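Local coordinates for protein rhamnogalacturonan endolyase YesW (Bacillus subtilis, PDB 2ZUX) that cleaves type I rhamnogalacturonan of plant cell walls by endo-type elimination, releasing oligosaccharides, and requires calcium or manganese for activity, at residues A[153-156]-A[162-165]; A[517-520]-A[525-528]; A[6-11]-A[541-546]; A[227-232]-A[284-289]. All blocks are in the same frame, centred on the assembly; numbering follows the deposited sequence.

Interaction 1 of 4, residues A[153-156]-A[162-165]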
# COMPACT_ATOMS: atom_id res chain seq x y z
N ILE A 153 -11.44 -1.33 13.00
CA ILE A 153 -11.26 -0.85 11.63
C ILE A 153 -12.41 0.11 11.35
O ILE A 153 -13.58 -0.27 11.50
CB ILE A 153 -11.35 -2.00 10.58
CG1 ILE A 153 -10.45 -3.20 10.94
CG2 ILE A 153 -11.12 -1.45 9.16
CD1 ILE A 153 -8.98 -2.91 10.90
N ASP A 154 -12.07 1.33 10.95
CA ASP A 154 -13.07 2.35 10.63
C ASP A 154 -13.03 2.73 9.16
O ASP A 154 -11.99 2.60 8.51
CB ASP A 154 -12.80 3.65 11.39
CG ASP A 154 -13.05 3.56 12.88
OD1 ASP A 154 -13.46 2.50 13.40
OD2 ASP A 154 -12.84 4.59 13.56
N ALA A 155 -14.15 3.26 8.65
CA ALA A 155 -14.16 3.93 7.35
C ALA A 155 -14.54 5.39 7.53
O ALA A 155 -15.53 5.69 8.20
CB ALA A 155 -15.13 3.26 6.41
N TYR A 156 -13.75 6.27 6.92
CA TYR A 156 -14.03 7.71 6.92
C TYR A 156 -14.11 8.26 5.50
O TYR A 156 -13.29 7.92 4.64
CB TYR A 156 -12.94 8.49 7.66
CG TYR A 156 -12.89 8.19 9.12
CD1 TYR A 156 -13.65 8.93 10.03
CD2 TYR A 156 -12.09 7.16 9.62
CE1 TYR A 156 -13.62 8.65 11.38
CE2 TYR A 156 -12.06 6.86 10.96
CZ TYR A 156 -12.82 7.62 11.84
OH TYR A 156 -12.80 7.33 13.18
N LYS A 162 -17.72 9.52 9.64
CA LYS A 162 -17.41 8.14 10.01
C LYS A 162 -18.53 7.22 9.52
O LYS A 162 -19.67 7.31 9.99
CB LYS A 162 -17.21 8.02 11.52
CG LYS A 162 -16.85 6.62 11.98
CD LYS A 162 -16.87 6.56 13.50
CE LYS A 162 -17.08 5.14 13.99
NZ LYS A 162 -17.41 5.14 15.44
N LEU A 163 -18.21 6.35 8.58
CA LEU A 163 -19.22 5.47 8.00
C LEU A 163 -19.55 4.28 8.87
O LEU A 163 -20.71 3.87 8.94
CB LEU A 163 -18.81 5.02 6.60
CG LEU A 163 -18.57 6.15 5.59
CD1 LEU A 163 -18.15 5.58 4.26
CD2 LEU A 163 -19.82 7.03 5.42
N TRP A 164 -18.53 3.72 9.52
CA TRP A 164 -18.68 2.55 10.37
C TRP A 164 -17.41 2.20 11.11
O TRP A 164 -16.33 2.72 10.79
CB TRP A 164 -19.12 1.33 9.55
CG TRP A 164 -18.35 1.07 8.28
CD1 TRP A 164 -18.74 1.40 7.01
CD2 TRP A 164 -17.09 0.39 8.14
NE1 TRP A 164 -17.80 0.99 6.09
CE2 TRP A 164 -16.79 0.35 6.76
CE3 TRP A 164 -16.19 -0.19 9.04
CZ2 TRP A 164 -15.61 -0.23 6.26
CZ3 TRP A 164 -15.02 -0.77 8.55
CH2 TRP A 164 -14.75 -0.79 7.17
N ARG A 165 -17.58 1.33 12.09
CA ARG A 165 -16.49 0.68 12.80
C ARG A 165 -16.77 -0.81 12.87
O ARG A 165 -17.87 -1.23 13.24
CB ARG A 165 -16.34 1.24 14.22
CG ARG A 165 -15.40 0.44 15.15
CD ARG A 165 -15.03 1.21 16.41
NE ARG A 165 -14.39 2.47 16.03
CZ ARG A 165 -14.31 3.55 16.80
NH1 ARG A 165 -14.80 3.56 18.04
NH2 ARG A 165 -13.73 4.64 16.32
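Arg165 lies alongside Asp154 and grips its carboxylate side-on, Arg165 NE meeting Asp154 OD1 at 2.8 Å and Arg165 NH2 meeting Asp154 OD2 at 2.9 Å; Arg165 NH2 also donates to Asp97 O. Both oxygens use their syn lone pairs, and the two flat groups are nearly coplanar, 13° apart. The pair belongs to the hairpin 152-156/162-167 at the margin of an antiparallel propeller blade. A beta bulge sets Leu163 and Trp164 together against Ala155: Leu163 N donates to Ala155 O, and Ala155 N to Trp164 O. Packing is tight on the Ala155 face, where Ala155 CB sits over the indole in a CH-pi contact, 3.4 Å from Trp164 CE2; a chi1 of 47° folds the ring back across the neighbouring strand, while Trp164 NE1 bonds Gly236 O. Lys162 marks the looser, partly exposed side, its CB passing Tyr156 CE1 obliquely at 3.6 Å before its ammonium pairs with Asp97. A leucine in place of Arg165 would probably leave the buried carboxylate of Asp154 without its charge partner, held through OD2 alone by Trp134 NE1 and, weakly, by Tyr156 OH, itself bonded to Asp97 N. With donors on both oxygens, Asp154 is probably ionised.

Interaction 2 of 4, residues A[517-520]-A[525-528]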
# COMPACT_ATOMS: atom_id res chain seq x y z
N TRP A 517 -0.68 11.25 7.53
CA TRP A 517 -0.11 11.01 8.86
C TRP A 517 -1.17 11.32 9.90
O TRP A 517 -1.94 12.26 9.75
CB TRP A 517 1.07 11.93 9.14
CG TRP A 517 2.41 11.57 8.55
CD1 TRP A 517 3.20 10.51 8.87
CD2 TRP A 517 3.14 12.35 7.60
NE1 TRP A 517 4.38 10.56 8.14
CE2 TRP A 517 4.36 11.68 7.36
CE3 TRP A 517 2.87 13.54 6.91
CZ2 TRP A 517 5.32 12.18 6.46
CZ3 TRP A 517 3.81 14.03 6.02
CH2 TRP A 517 5.02 13.34 5.80
N ARG A 518 -1.19 10.55 10.98
CA ARG A 518 -2.01 10.90 12.13
C ARG A 518 -1.40 12.09 12.87
O ARG A 518 -0.19 12.34 12.78
CB ARG A 518 -2.12 9.72 13.09
CG ARG A 518 -0.79 9.27 13.67
CD ARG A 518 -0.98 8.31 14.81
NE ARG A 518 0.29 7.77 15.26
CZ ARG A 518 0.94 8.18 16.34
NH1 ARG A 518 0.43 9.15 17.09
NH2 ARG A 518 2.10 7.63 16.67
N THR A 519 -2.23 12.82 13.62
CA THR A 519 -1.72 13.74 14.62
C THR A 519 -1.18 12.93 15.79
O THR A 519 -1.50 11.75 15.94
CB THR A 519 -2.81 14.69 15.13
OG1 THR A 519 -3.88 13.92 15.68
CG2 THR A 519 -3.34 15.56 14.00
N GLU A 520 -0.37 13.56 16.64
CA GLU A 520 0.25 12.86 17.77
C GLU A 520 -0.79 12.19 18.68
O GLU A 520 -0.57 11.07 19.16
CB GLU A 520 1.15 13.82 18.56
CG GLU A 520 2.36 14.30 17.74
CD GLU A 520 3.11 15.46 18.38
OE1 GLU A 520 2.99 15.67 19.60
OE2 GLU A 520 3.83 16.17 17.63
N LEU A 525 -6.52 12.53 11.08
CA LEU A 525 -5.52 12.23 10.04
C LEU A 525 -5.30 13.49 9.22
O LEU A 525 -6.26 14.23 8.96
CB LEU A 525 -6.00 11.11 9.12
CG LEU A 525 -6.30 9.74 9.74
CD1 LEU A 525 -6.84 8.81 8.68
CD2 LEU A 525 -5.06 9.14 10.40
N ARG A 526 -4.06 13.74 8.83
CA ARG A 526 -3.74 14.87 7.97
C ARG A 526 -3.29 14.36 6.62
O ARG A 526 -2.40 13.51 6.55
CB ARG A 526 -2.62 15.70 8.57
CG ARG A 526 -2.95 16.40 9.88
CD ARG A 526 -1.77 17.22 10.30
NE ARG A 526 -1.99 17.93 11.56
CZ ARG A 526 -1.04 18.63 12.17
NH1 ARG A 526 0.18 18.71 11.64
NH2 ARG A 526 -1.30 19.24 13.32
N ILE A 527 -3.91 14.87 5.56
CA ILE A 527 -3.53 14.51 4.20
C ILE A 527 -2.71 15.65 3.62
O ILE A 527 -3.24 16.74 3.41
CB ILE A 527 -4.75 14.26 3.30
CG1 ILE A 527 -5.73 13.28 3.97
CG2 ILE A 527 -4.29 13.75 1.93
CD1 ILE A 527 -7.02 13.06 3.17
N TYR A 528 -1.42 15.41 3.38
CA TYR A 528 -0.53 16.38 2.76
C TYR A 528 -0.47 16.12 1.27
O TYR A 528 -0.28 14.98 0.84
CB TYR A 528 0.87 16.26 3.35
CG TYR A 528 1.00 16.77 4.77
CD1 TYR A 528 1.61 18.00 5.05
CD2 TYR A 528 0.53 16.02 5.85
CE1 TYR A 528 1.73 18.46 6.36
CE2 TYR A 528 0.64 16.47 7.16
CZ TYR A 528 1.24 17.69 7.40
OH TYR A 528 1.35 18.13 8.71
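Trp517 and Arg526 form a hydrogen-bonded antiparallel pair, with Trp517 N donating to Arg526 O at 3.0 Å and Arg526 N returning a short, nearly straight bond of 2.7 Å to Trp517 O. From this pair the Arg526 side chain runs out over the hairpin. Its CB lies 3.7 Å from Trp517 O; CG, anti to the carbonyl carbon (chi1 -65°), and CD carry the chain onward fully extended. Arg526 NE then passes 3.7 Å from the methyl group Thr519 CG2, the two side chains crossing at about a right angle, while Thr519 OG1 bonds Asp521. At the tip, Arg526 NH1 donates to Tyr528 OH at 3.2 Å, close to the guanidinium plane, and also to Ser489 O; Tyr91 adds a cation-pi contact. The hairpin 514-519/524-528 belongs to a propeller blade in which strand 91-95 pairs antiparallel with 524-528, so that segments more than 400 residues apart in sequence share one sheet, consistent with the way beta-propellers close their ring. Beside Arg526, Trp517 and Tyr528 make an offset edge-to-face pair. The benzo edge of the indole points at the phenol face, Trp517 CE3 lying 3.6 Å from Tyr528 CD2, with the planes at 78°. Trp517 NE1 bonds Ser469 O. On the other face of the sheet Leu525 CD2 packs 4.0 Å from Arg518 CB, and the Arg518 side chain continues to within about 4 Å of a bound rhamnose.

Interaction 3 of 4, residues A[6-11]-A[541-546]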
# COMPACT_ATOMS: atom_id res chain seq x y z
N GLU A 6 -10.60 1.59 -11.24
CA GLU A 6 -11.63 2.42 -10.63
C GLU A 6 -12.04 3.58 -11.50
O GLU A 6 -11.20 4.24 -12.11
CB GLU A 6 -11.14 2.94 -9.27
CG GLU A 6 -11.11 1.84 -8.20
CD GLU A 6 -10.01 2.00 -7.17
OE1 GLU A 6 -8.94 2.57 -7.49
OE2 GLU A 6 -10.21 1.52 -6.03
N ALA A 7 -13.34 3.84 -11.55
CA ALA A 7 -13.85 5.08 -12.11
C ALA A 7 -13.57 6.20 -11.11
O ALA A 7 -14.16 6.24 -10.03
CB ALA A 7 -15.34 4.97 -12.41
N LEU A 8 -12.63 7.07 -11.46
CA LEU A 8 -12.19 8.14 -10.57
C LEU A 8 -12.70 9.47 -11.06
O LEU A 8 -12.83 9.70 -12.27
CB LEU A 8 -10.66 8.15 -10.44
CG LEU A 8 -10.03 6.95 -9.73
CD1 LEU A 8 -8.51 7.05 -9.72
CD2 LEU A 8 -10.55 6.76 -8.30
N ASN A 9 -13.01 10.36 -10.11
CA ASN A 9 -13.37 11.72 -10.48
C ASN A 9 -12.09 12.51 -10.80
O ASN A 9 -11.01 11.93 -10.88
CB ASN A 9 -14.29 12.38 -9.42
CG ASN A 9 -13.56 12.79 -8.14
OD1 ASN A 9 -12.33 12.72 -8.04
ND2 ASN A 9 -14.34 13.24 -7.16
N ARG A 10 -12.20 13.82 -10.99
CA ARG A 10 -11.05 14.60 -11.44
C ARG A 10 -9.95 14.70 -10.37
O ARG A 10 -8.80 15.02 -10.69
CB ARG A 10 -11.52 15.98 -11.90
CG ARG A 10 -10.47 16.85 -12.58
CD ARG A 10 -9.72 16.12 -13.68
NE ARG A 10 -10.58 15.75 -14.80
CZ ARG A 10 -10.21 14.99 -15.83
NH1 ARG A 10 -8.98 14.49 -15.89
NH2 ARG A 10 -11.07 14.73 -16.80
N GLY A 11 -10.30 14.41 -9.12
CA GLY A 11 -9.34 14.52 -8.01
C GLY A 11 -8.84 15.93 -7.82
O GLY A 11 -7.74 16.15 -7.32
N LEU A 541 -1.51 7.59 -10.54
CA LEU A 541 -0.80 6.35 -10.22
C LEU A 541 -1.75 5.22 -9.83
O LEU A 541 -1.41 4.04 -9.98
CB LEU A 541 0.26 6.60 -9.15
CG LEU A 541 1.26 7.72 -9.43
CD1 LEU A 541 2.31 7.80 -8.32
CD2 LEU A 541 1.93 7.55 -10.82
N MET A 542 -2.95 5.58 -9.38
CA MET A 542 -3.96 4.59 -9.03
C MET A 542 -4.54 3.89 -10.26
O MET A 542 -5.30 2.93 -10.12
CB MET A 542 -5.07 5.24 -8.20
CG MET A 542 -4.56 5.74 -6.85
SD MET A 542 -3.81 4.50 -5.79
CE MET A 542 -5.24 4.00 -4.82
N HIS A 543 -4.19 4.37 -11.46
CA HIS A 543 -4.55 3.68 -12.70
C HIS A 543 -3.39 2.86 -13.27
O HIS A 543 -3.49 2.31 -14.38
CB HIS A 543 -5.06 4.67 -13.75
CG HIS A 543 -6.48 5.11 -13.55
ND1 HIS A 543 -7.38 4.44 -12.75
CD2 HIS A 543 -7.15 6.13 -14.11
CE1 HIS A 543 -8.55 5.07 -12.81
NE2 HIS A 543 -8.44 6.09 -13.64
N ASP A 544 -2.28 2.77 -12.54
CA ASP A 544 -1.21 1.86 -12.90
C ASP A 544 -1.46 0.50 -12.25
O ASP A 544 -1.74 0.45 -11.06
CB ASP A 544 0.15 2.38 -12.46
CG ASP A 544 1.26 1.42 -12.83
OD1 ASP A 544 1.60 1.35 -14.03
OD2 ASP A 544 1.76 0.71 -11.93
N PRO A 545 -1.36 -0.61 -13.02
CA PRO A 545 -1.69 -1.94 -12.49
C PRO A 545 -0.82 -2.49 -11.36
O PRO A 545 -1.27 -3.40 -10.69
CB PRO A 545 -1.58 -2.84 -13.73
CG PRO A 545 -0.68 -2.11 -14.66
CD PRO A 545 -1.03 -0.66 -14.46
N VAL A 546 0.40 -1.99 -11.17
CA VAL A 546 1.26 -2.43 -10.06
C VAL A 546 1.17 -1.46 -8.88
O VAL A 546 1.13 -1.88 -7.71
CB VAL A 546 2.74 -2.63 -10.52
CG1 VAL A 546 3.67 -2.85 -9.34
CG2 VAL A 546 2.82 -3.80 -11.48
O HOH W 1 -7.91 1.90 -9.89
O HOH W 2 -11.47 7.29 -14.02
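Leu8 meets Met542 and His543 where a loop of the N-terminal beta-sheet domain touches the propeller domain, just ahead of helix 547-553. The apolar part is small. Leu8 and His543 approach from opposite directions, and the branch Leu8 CD1 comes within 3.7 Å of His543 CE1, obliquely to the imidazole; the same methyl lies 4.2 Å from Met542 CB. The methionine side chain also packs on Tyr547, Arg548 and Ile551 of the helix.

No direct hydrogen bond joins the two segments, and water carries the polar contact instead. One molecule is held by three bonds: it accepts from Glu6 N, donates to Glu6 OE1 at 2.7 Å, and donates to Met542 O at 2.8 Å, so that both the backbone and the carboxylate of Glu6 are linked to the short 3-10 turn. A second water accepts from Leu8 N at 2.8 Å and lies 3.3 Å from His543 NE2, close to the plane of the imidazole at its edge. The charged end of Glu6 reaches further into the propeller domain, where its OE1 also bonds Tyr128 OH and its OE2 forms a salt bridge with Arg548.

Side-chain bonds to nearby backbone nitrogens are found on both segments. Asp544 caps the turn leading into the helix, its OD2 accepting from Val546 N and Tyr547 N. Its other oxygen, Asp544 OD1, bonds the hydroxyl of Ser565. In the other loop Asn9 forms an Asx turn: its OD1 accepts from Gly11 N at 2.9 Å, the donor standing 48° out of the amide carbonyl plane.

Interaction 4 of 4, residues A[227-232]-A[284-289]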
# COMPACT_ATOMS: atom_id res chain seq x y z
N GLY A 227 -9.83 -22.88 17.98
CA GLY A 227 -11.14 -22.40 17.58
C GLY A 227 -11.24 -22.12 16.10
O GLY A 227 -10.22 -22.11 15.39
N PRO A 228 -12.46 -21.91 15.60
CA PRO A 228 -12.68 -21.57 14.20
C PRO A 228 -11.95 -20.30 13.78
O PRO A 228 -11.70 -19.41 14.61
CB PRO A 228 -14.19 -21.35 14.11
CG PRO A 228 -14.76 -22.09 15.28
CD PRO A 228 -13.73 -22.03 16.35
N GLU A 229 -11.64 -20.21 12.50
CA GLU A 229 -11.09 -18.99 11.91
C GLU A 229 -11.88 -18.71 10.66
O GLU A 229 -12.19 -19.63 9.91
CB GLU A 229 -9.62 -19.17 11.56
CG GLU A 229 -8.73 -19.48 12.74
CD GLU A 229 -7.29 -19.70 12.34
OE1 GLU A 229 -7.05 -20.67 11.59
OE2 GLU A 229 -6.42 -18.91 12.76
N TYR A 230 -12.20 -17.44 10.42
CA TYR A 230 -13.05 -17.08 9.29
C TYR A 230 -12.40 -16.07 8.36
O TYR A 230 -11.46 -15.36 8.74
CB TYR A 230 -14.40 -16.52 9.77
CG TYR A 230 -15.11 -17.35 10.81
CD1 TYR A 230 -15.35 -18.70 10.61
CD2 TYR A 230 -15.57 -16.76 11.98
CE1 TYR A 230 -16.00 -19.47 11.58
CE2 TYR A 230 -16.23 -17.50 12.96
CZ TYR A 230 -16.44 -18.86 12.75
OH TYR A 230 -17.10 -19.61 13.69
N LEU A 231 -12.92 -16.03 7.13
CA LEU A 231 -12.60 -14.98 6.16
C LEU A 231 -13.91 -14.28 5.85
O LEU A 231 -14.88 -14.94 5.47
CB LEU A 231 -12.02 -15.59 4.89
CG LEU A 231 -11.67 -14.60 3.77
CD1 LEU A 231 -10.61 -13.58 4.23
CD2 LEU A 231 -11.19 -15.35 2.54
N THR A 232 -13.95 -12.96 6.03
CA THR A 232 -15.17 -12.18 5.78
C THR A 232 -14.93 -11.10 4.75
O THR A 232 -13.89 -10.42 4.76
CB THR A 232 -15.71 -11.54 7.08
OG1 THR A 232 -15.96 -12.57 8.04
CG2 THR A 232 -17.01 -10.78 6.82
N MET A 284 -4.82 -14.67 0.42
CA MET A 284 -4.54 -14.76 1.86
C MET A 284 -3.39 -15.74 2.02
O MET A 284 -3.43 -16.85 1.46
CB MET A 284 -5.75 -15.28 2.63
CG MET A 284 -6.91 -14.31 2.71
SD MET A 284 -6.58 -12.93 3.87
CE MET A 284 -7.29 -11.63 2.90
N THR A 285 -2.37 -15.35 2.78
CA THR A 285 -1.23 -16.22 3.02
C THR A 285 -1.00 -16.46 4.50
O THR A 285 -1.44 -15.68 5.37
CB THR A 285 0.08 -15.69 2.38
OG1 THR A 285 0.64 -14.67 3.21
CG2 THR A 285 -0.19 -15.10 1.02
N ARG A 286 -0.29 -17.54 4.81
CA ARG A 286 -0.01 -17.90 6.19
C ARG A 286 1.33 -18.59 6.23
O ARG A 286 1.58 -19.51 5.44
CB ARG A 286 -1.10 -18.82 6.75
CG ARG A 286 -1.02 -19.08 8.25
CD ARG A 286 -2.23 -19.83 8.74
NE ARG A 286 -2.41 -19.64 10.18
CZ ARG A 286 -3.57 -19.72 10.81
NH1 ARG A 286 -4.68 -20.05 10.15
NH2 ARG A 286 -3.62 -19.48 12.12
N GLY A 287 2.19 -18.14 7.13
CA GLY A 287 3.53 -18.69 7.27
C GLY A 287 4.54 -18.07 6.34
O GLY A 287 4.21 -17.61 5.24
N TYR A 288 5.79 -18.06 6.78
CA TYR A 288 6.91 -17.82 5.88
C TYR A 288 8.25 -18.32 6.37
O TYR A 288 9.10 -18.64 5.55
CB TYR A 288 7.02 -16.37 5.38
CG TYR A 288 6.69 -15.26 6.34
CD1 TYR A 288 7.59 -14.88 7.34
CD2 TYR A 288 5.52 -14.53 6.19
CE1 TYR A 288 7.29 -13.82 8.20
CE2 TYR A 288 5.22 -13.47 7.03
CZ TYR A 288 6.11 -13.12 8.03
OH TYR A 288 5.80 -12.07 8.87
N TYR A 289 8.45 -18.42 7.68
CA TYR A 289 9.74 -18.90 8.18
C TYR A 289 10.00 -20.36 7.85
O TYR A 289 11.15 -20.75 7.63
CB TYR A 289 9.83 -18.71 9.69
CG TYR A 289 9.84 -17.27 10.12
CD1 TYR A 289 10.97 -16.49 9.95
CD2 TYR A 289 8.71 -16.69 10.71
CE1 TYR A 289 11.00 -15.17 10.36
CE2 TYR A 289 8.73 -15.37 11.12
CZ TYR A 289 9.88 -14.61 10.95
OH TYR A 289 9.88 -13.30 11.37
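Where Glu229 and Leu231 face Arg286 and Met284, the two backbones run roughly antiparallel, 152° apart, yet the closest pair of alpha carbons, Leu231 CA and Met284 CA, is 9.1 Å apart. This is sheet-on-sheet packing in the beta-propeller: strand 230-235 belongs to one four-stranded blade and strand 281-286 to the next such sheet along the chain, and side chains alone bridge the gap.

Glu229 and Arg286 come from opposite directions and meet end-on. Arg286 NH1 donates to Glu229 OE1 at 2.8 Å and Arg286 NH2 to Glu229 OE2 at 2.9 Å, one nitrogen to each oxygen. The flat groups are turned 43° against each other, so the fork is twisted rather than planar. Arg286 CG stands anti to the backbone N (chi1 -171°) and the chain stays extended to NE, which spans the distance between the sheets. The buried ion pair has further partners: Glu229 OE2 also receives Lys197 and Arg251, while Arg286 bonds Val265 O through NE, Pro249 O through NH1 and Asp266 through NH2. An alanine at Glu229 would remove the carboxylate that three basic groups share, and is likely to leave Lys197 and Arg251 short of a counter-charge and Arg286 NH1 and NH2 with one acceptor fewer each.

Next to the ion pair the contact turns apolar. Leu231 and Met284 both pack on Tyr297 of strand 293-300, and their chains slant across each other. The methionine curls round one methyl of the leucine: Leu231 CD1 lies 4.1 Å from each of Met284 CG, SD and CE.

Following the chain from its N terminus, residues 6-11 open interaction 3, which closes only at 541-546 and ties the N-terminal beta-sheet domain to the late part of the propeller domain. The other three contacts all nest inside this long loop, in series and without crossing. Interaction 1 comes first, closing a short hairpin turn at 162-165. Interaction 4 follows, spanning 51 residues and joining two successive four-stranded sheets. Interaction 2 is last, closing a second short hairpin near the end of the propeller domain. The centres of interactions 1 and 2 lie about 16 Å apart, those of interactions 2 and 4 about 31 Å.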